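Local coordinates for isomerase/lactonizing enzyme (Agrobacterium tumefaciens, PDB 1RVK), which is of unknown function but belongs to the enolase superfamily, whose bound magnesium ion probably stabilises the enolate formed when a carboxylate substrate loses its alpha proton, at residues Leu160-His171 with Arg326-His334. Residues are numbered along the deposited sequence; the frame is centred on the assembly and turned at random.
Sequences LVKRGYKGIKLH and RWYERGLLH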
loop_
_atom_site.group_PDB
_atom_site.type_symbol
_atom_site.label_atom_id
_atom_site.label_comp_id
_atom_site.label_asym_id
_atom_site.label_seq_id
_atom_site.Cartn_x
_atom_site.Cartn_y
_atom_site.Cartn_z
ATOM N N LEU A 160 -15.856 0.024 12.984
ATOM C CA LEU A 160 -15.611 -0.061 11.545
ATOM C C LEU A 160 -16.783 -0.702 10.800
ATOM O O LEU A 160 -17.089 -0.321 9.671
ATOM C CB LEU A 160 -14.320 -0.841 11.277
ATOM C CG LEU A 160 -13.043 -0.212 11.843
ATOM C CD1 LEU A 160 -11.863 -1.130 11.548
ATOM C CD2 LEU A 160 -12.814 1.180 11.240
ATOM N N VAL A 161 -17.440 -1.675 11.425
ATOM C CA VAL A 161 -18.582 -2.325 10.791
ATOM C C VAL A 161 -19.701 -1.295 10.669
ATOM O O VAL A 161 -20.388 -1.225 9.651
ATOM C CB VAL A 161 -19.068 -3.542 11.616
ATOM C CG1 VAL A 161 -20.397 -4.051 11.076
ATOM C CG2 VAL A 161 -18.025 -4.656 11.548
ATOM N N LYS A 162 -19.870 -0.487 11.709
ATOM C CA LYS A 162 -20.893 0.551 11.703
ATOM C C LYS A 162 -20.629 1.534 10.557
ATOM O O LYS A 162 -21.564 2.009 9.909
ATOM C CB LYS A 162 -20.893 1.295 13.042
ATOM C CG LYS A 162 -21.966 2.368 13.169
ATOM C CD LYS A 162 -21.911 3.035 14.538
ATOM C CE LYS A 162 -22.983 4.106 14.684
ATOM N NZ LYS A 162 -22.834 5.189 13.671
ATOM N N ARG A 163 -19.354 1.828 10.312
ATOM C CA ARG A 163 -18.954 2.745 9.243
ATOM C C ARG A 163 -19.307 2.198 7.862
ATOM O O ARG A 163 -19.498 2.960 6.916
ATOM C CB ARG A 163 -17.447 3.017 9.312
ATOM C CG ARG A 163 -16.900 3.855 8.161
ATOM C CD ARG A 163 -17.463 5.269 8.147
ATOM N NE ARG A 163 -16.919 6.056 7.039
ATOM C CZ ARG A 163 -17.333 5.970 5.776
ATOM N NH1 ARG A 163 -18.308 5.137 5.443
ATOM N NH2 ARG A 163 -16.762 6.719 4.841
ATOM N N GLY A 164 -19.375 0.875 7.744
ATOM C CA GLY A 164 -19.726 0.283 6.467
ATOM C C GLY A 164 -18.745 -0.731 5.909
ATOM O O GLY A 164 -19.044 -1.391 4.920
ATOM N N TYR A 165 -17.577 -0.855 6.532
ATOM C CA TYR A 165 -16.573 -1.810 6.066
ATOM C C TYR A 165 -17.123 -3.233 6.097
ATOM O O TYR A 165 -17.680 -3.660 7.107
ATOM C CB TYR A 165 -15.322 -1.732 6.949
ATOM C CG TYR A 165 -14.496 -0.481 6.750
ATOM C CD1 TYR A 165 -13.681 -0.334 5.628
ATOM C CD2 TYR A 165 -14.520 0.555 7.687
ATOM C CE1 TYR A 165 -12.903 0.808 5.445
ATOM C CE2 TYR A 165 -13.745 1.710 7.509
ATOM C CZ TYR A 165 -12.940 1.824 6.385
ATOM O OH TYR A 165 -12.169 2.948 6.197
ATOM N N LYS A 166 -16.964 -3.959 4.992
ATOM C CA LYS A 166 -17.431 -5.341 4.903
ATOM C C LYS A 166 -16.297 -6.316 5.227
ATOM O O LYS A 166 -16.511 -7.523 5.356
ATOM C CB LYS A 166 -17.979 -5.630 3.504
ATOM C CG LYS A 166 -19.337 -4.992 3.214
ATOM C CD LYS A 166 -19.798 -5.334 1.801
ATOM C CE LYS A 166 -21.290 -5.095 1.604
ATOM N NZ LYS A 166 -21.709 -3.695 1.861
ATOM N N GLY A 167 -15.093 -5.774 5.357
ATOM C CA GLY A 167 -13.929 -6.581 5.681
ATOM C C GLY A 167 -13.051 -5.800 6.639
ATOM O O GLY A 167 -13.061 -4.573 6.619
ATOM N N ILE A 168 -12.296 -6.503 7.476
ATOM C CA ILE A 168 -11.417 -5.860 8.450
ATOM C C ILE A 168 -10.125 -6.648 8.585
ATOM O O ILE A 168 -10.163 -7.869 8.733
ATOM C CB ILE A 168 -12.081 -5.813 9.847
ATOM C CG1 ILE A 168 -13.363 -4.984 9.783
ATOM C CG2 ILE A 168 -11.113 -5.216 10.874
ATOM C CD1 ILE A 168 -14.202 -5.064 11.046
ATOM N N LYS A 169 -8.986 -5.960 8.534
ATOM C CA LYS A 169 -7.707 -6.645 8.692
ATOM C C LYS A 169 -6.975 -6.119 9.917
ATOM O O LYS A 169 -6.825 -4.911 10.095
ATOM C CB LYS A 169 -6.806 -6.464 7.466
ATOM C CG LYS A 169 -5.541 -7.329 7.546
ATOM C CD LYS A 169 -4.725 -7.312 6.257
ATOM C CE LYS A 169 -3.899 -6.040 6.117
ATOM N NZ LYS A 169 -3.193 -5.995 4.800
ATOM N N LEU A 170 -6.522 -7.029 10.767
ATOM C CA LEU A 170 -5.791 -6.615 11.953
ATOM C C LEU A 170 -4.295 -6.699 11.728
ATOM O O LEU A 170 -3.812 -7.640 11.101
ATOM C CB LEU A 170 -6.105 -7.519 13.148
ATOM C CG LEU A 170 -7.506 -7.746 13.711
ATOM C CD1 LEU A 170 -7.362 -8.538 15.003
ATOM C CD2 LEU A 170 -8.199 -6.424 13.988
ATOM N N HIS A 171 -3.573 -5.693 12.211
ATOM C CA HIS A 171 -2.114 -5.716 12.197
ATOM C C HIS A 171 -1.951 -5.822 13.709
ATOM O O HIS A 171 -2.420 -4.944 14.435
ATOM C CB HIS A 171 -1.491 -4.398 11.709
ATOM C CG HIS A 171 -1.486 -4.237 10.220
ATOM N ND1 HIS A 171 -2.556 -3.723 9.520
ATOM C CD2 HIS A 171 -0.534 -4.518 9.295
ATOM C CE1 HIS A 171 -2.265 -3.691 8.231
ATOM N NE2 HIS A 171 -1.044 -4.168 8.068
ATOM N N ARG A 326 -9.894 -8.670 -4.629
ATOM C CA ARG A 326 -11.119 -8.516 -3.860
ATOM C C ARG A 326 -11.305 -7.145 -3.216
ATOM O O ARG A 326 -12.430 -6.645 -3.137
ATOM C CB ARG A 326 -11.195 -9.608 -2.783
ATOM C CG ARG A 326 -12.522 -9.674 -2.044
ATOM C CD ARG A 326 -12.473 -10.694 -0.902
ATOM N NE ARG A 326 -12.467 -12.081 -1.366
ATOM C CZ ARG A 326 -13.555 -12.751 -1.729
ATOM N NH1 ARG A 326 -13.459 -14.009 -2.138
ATOM N NH2 ARG A 326 -14.744 -12.166 -1.675
ATOM N N TRP A 327 -10.214 -6.519 -2.785
ATOM C CA TRP A 327 -10.328 -5.234 -2.100
ATOM C C TRP A 327 -9.338 -4.135 -2.419
ATOM O O TRP A 327 -8.329 -4.329 -3.092
ATOM C CB TRP A 327 -10.179 -5.408 -0.587
ATOM C CG TRP A 327 -10.742 -6.624 0.047
ATOM C CD1 TRP A 327 -10.135 -7.844 0.177
ATOM C CD2 TRP A 327 -11.962 -6.700 0.779
ATOM N NE1 TRP A 327 -10.904 -8.671 0.964
ATOM C CE2 TRP A 327 -12.033 -7.993 1.345
ATOM C CE3 TRP A 327 -13.006 -5.796 1.019
ATOM C CZ2 TRP A 327 -13.110 -8.403 2.139
ATOM C CZ3 TRP A 327 -14.073 -6.203 1.808
ATOM C CH2 TRP A 327 -14.117 -7.496 2.358
ATOM N N TYR A 328 -9.656 -2.973 -1.856
ATOM C CA TYR A 328 -8.796 -1.802 -1.883
ATOM C C TYR A 328 -8.501 -1.732 -0.386
ATOM O O TYR A 328 -9.411 -1.901 0.433
ATOM C CB TYR A 328 -9.541 -0.539 -2.314
ATOM C CG TYR A 328 -8.844 0.740 -1.886
ATOM C CD1 TYR A 328 -9.369 1.535 -0.865
ATOM C CD2 TYR A 328 -7.668 1.164 -2.509
ATOM C CE1 TYR A 328 -8.748 2.720 -0.480
ATOM C CE2 TYR A 328 -7.033 2.352 -2.130
ATOM C CZ TYR A 328 -7.584 3.126 -1.116
ATOM O OH TYR A 328 -6.995 4.316 -0.754
ATOM N N GLU A 329 -7.240 -1.528 -0.029
ATOM C CA GLU A 329 -6.852 -1.460 1.377
ATOM C C GLU A 329 -6.970 -0.029 1.878
ATOM O O GLU A 329 -6.195 0.836 1.480
ATOM C CB GLU A 329 -5.413 -1.962 1.545
ATOM C CG GLU A 329 -4.955 -2.014 2.987
ATOM C CD GLU A 329 -3.636 -2.735 3.164
ATOM O OE1 GLU A 329 -3.225 -2.906 4.329
ATOM O OE2 GLU A 329 -3.015 -3.132 2.148
ATOM N N ARG A 330 -7.945 0.214 2.755
ATOM C CA ARG A 330 -8.171 1.555 3.288
ATOM C C ARG A 330 -7.637 1.665 4.713
ATOM O O ARG A 330 -8.157 1.037 5.636
ATOM C CB ARG A 330 -9.670 1.877 3.252
ATOM C CG ARG A 330 -10.009 3.369 3.220
ATOM C CD ARG A 330 -11.457 3.578 2.762
ATOM N NE ARG A 330 -11.765 4.982 2.491
ATOM C CZ ARG A 330 -12.302 5.824 3.370
ATOM N NH1 ARG A 330 -12.607 5.414 4.595
ATOM N NH2 ARG A 330 -12.526 7.086 3.024
ATOM N N GLY A 331 -6.592 2.467 4.879
ATOM C CA GLY A 331 -5.987 2.645 6.186
ATOM C C GLY A 331 -4.589 3.218 6.047
ATOM O O GLY A 331 -4.255 3.762 4.991
ATOM N N LEU A 332 -3.754 3.077 7.075
ATOM C CA LEU A 332 -4.108 2.386 8.314
ATOM C C LEU A 332 -5.043 3.182 9.222
ATOM O O LEU A 332 -4.981 4.414 9.275
ATOM C CB LEU A 332 -2.830 2.012 9.071
ATOM C CG LEU A 332 -1.897 1.099 8.271
ATOM C CD1 LEU A 332 -0.631 0.821 9.060
ATOM C CD2 LEU A 332 -2.619 -0.197 7.945
ATOM N N LEU A 333 -5.894 2.455 9.944
ATOM C CA LEU A 333 -6.897 3.034 10.839
ATOM C C LEU A 333 -6.606 2.840 12.327
ATOM O O LEU A 333 -5.964 1.867 12.731
ATOM C CB LEU A 333 -8.269 2.423 10.528
ATOM C CG LEU A 333 -9.169 2.928 9.391
ATOM C CD1 LEU A 333 -8.393 3.677 8.334
ATOM C CD2 LEU A 333 -9.907 1.739 8.803
ATOM N N HIS A 334 -7.115 3.763 13.140
ATOM C CA HIS A 334 -6.932 3.721 14.587
ATOM C C HIS A 334 -8.074 4.504 15.231
ATOM O O HIS A 334 -8.506 5.528 14.705
ATOM C CB HIS A 334 -5.584 4.344 14.965
ATOM C CG HIS A 334 -5.175 4.093 16.385
ATOM N ND1 HIS A 334 -5.765 4.729 17.456
ATOM C CD2 HIS A 334 -4.248 3.254 16.910
ATOM C CE1 HIS A 334 -5.221 4.295 18.578
ATOM N NE2 HIS A 334 -4.298 3.399 18.275
#
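Glu329 OE1 is gripped by two groups: Lys169 NZ makes a salt bridge to it at 3.1 Å, and Ser136 OG of strand 130-137 hydrogen-bonds to it. This strand runs parallel to both 167-171 and 328-333, so the contact spans two next-but-one strands, their axes 9.1 Å apart, of the C-terminal modified TIM barrel of the enolase superfamily. The lysine comes from above the carboxylate plane, 60° out of it; its chain, extended through CD until bent at chi3, brings NZ there and also to Glu232, a ligand of the magnesium ion. Arg280 holds the other oxygen, OE2, which should help to fix the carboxylate's rotation. The His171 ring lies nearly coplanar with this carboxylate (planes 11° apart), with OE1 only near the ring edge; His171 ND1 is hydrogen-bonded to Ile137 O, and Leu332 CD2 packs 3.5 Å from His171 CE1.

Toward the N-terminal ends of the strands, the Trp327 ring packs obliquely against Gly167, with Trp327 CH2 3.5 Å from Gly167 CA. Just before strand 167-171, helix 150-163 ends in a Schellman motif at Gly164, and Tyr165 follows. Arg330 NH1 donates to Tyr165 OH at 3.0 Å (154° at the hydrogen), the hydroxyl lying in the guanidinium plane; Asp340 and Asp351 also bind this arginine. Leu333 CD2 touches Tyr165 OH and, at 3.8 Å, Leu160 CD2, the two about a right angle apart as seen from the methyl.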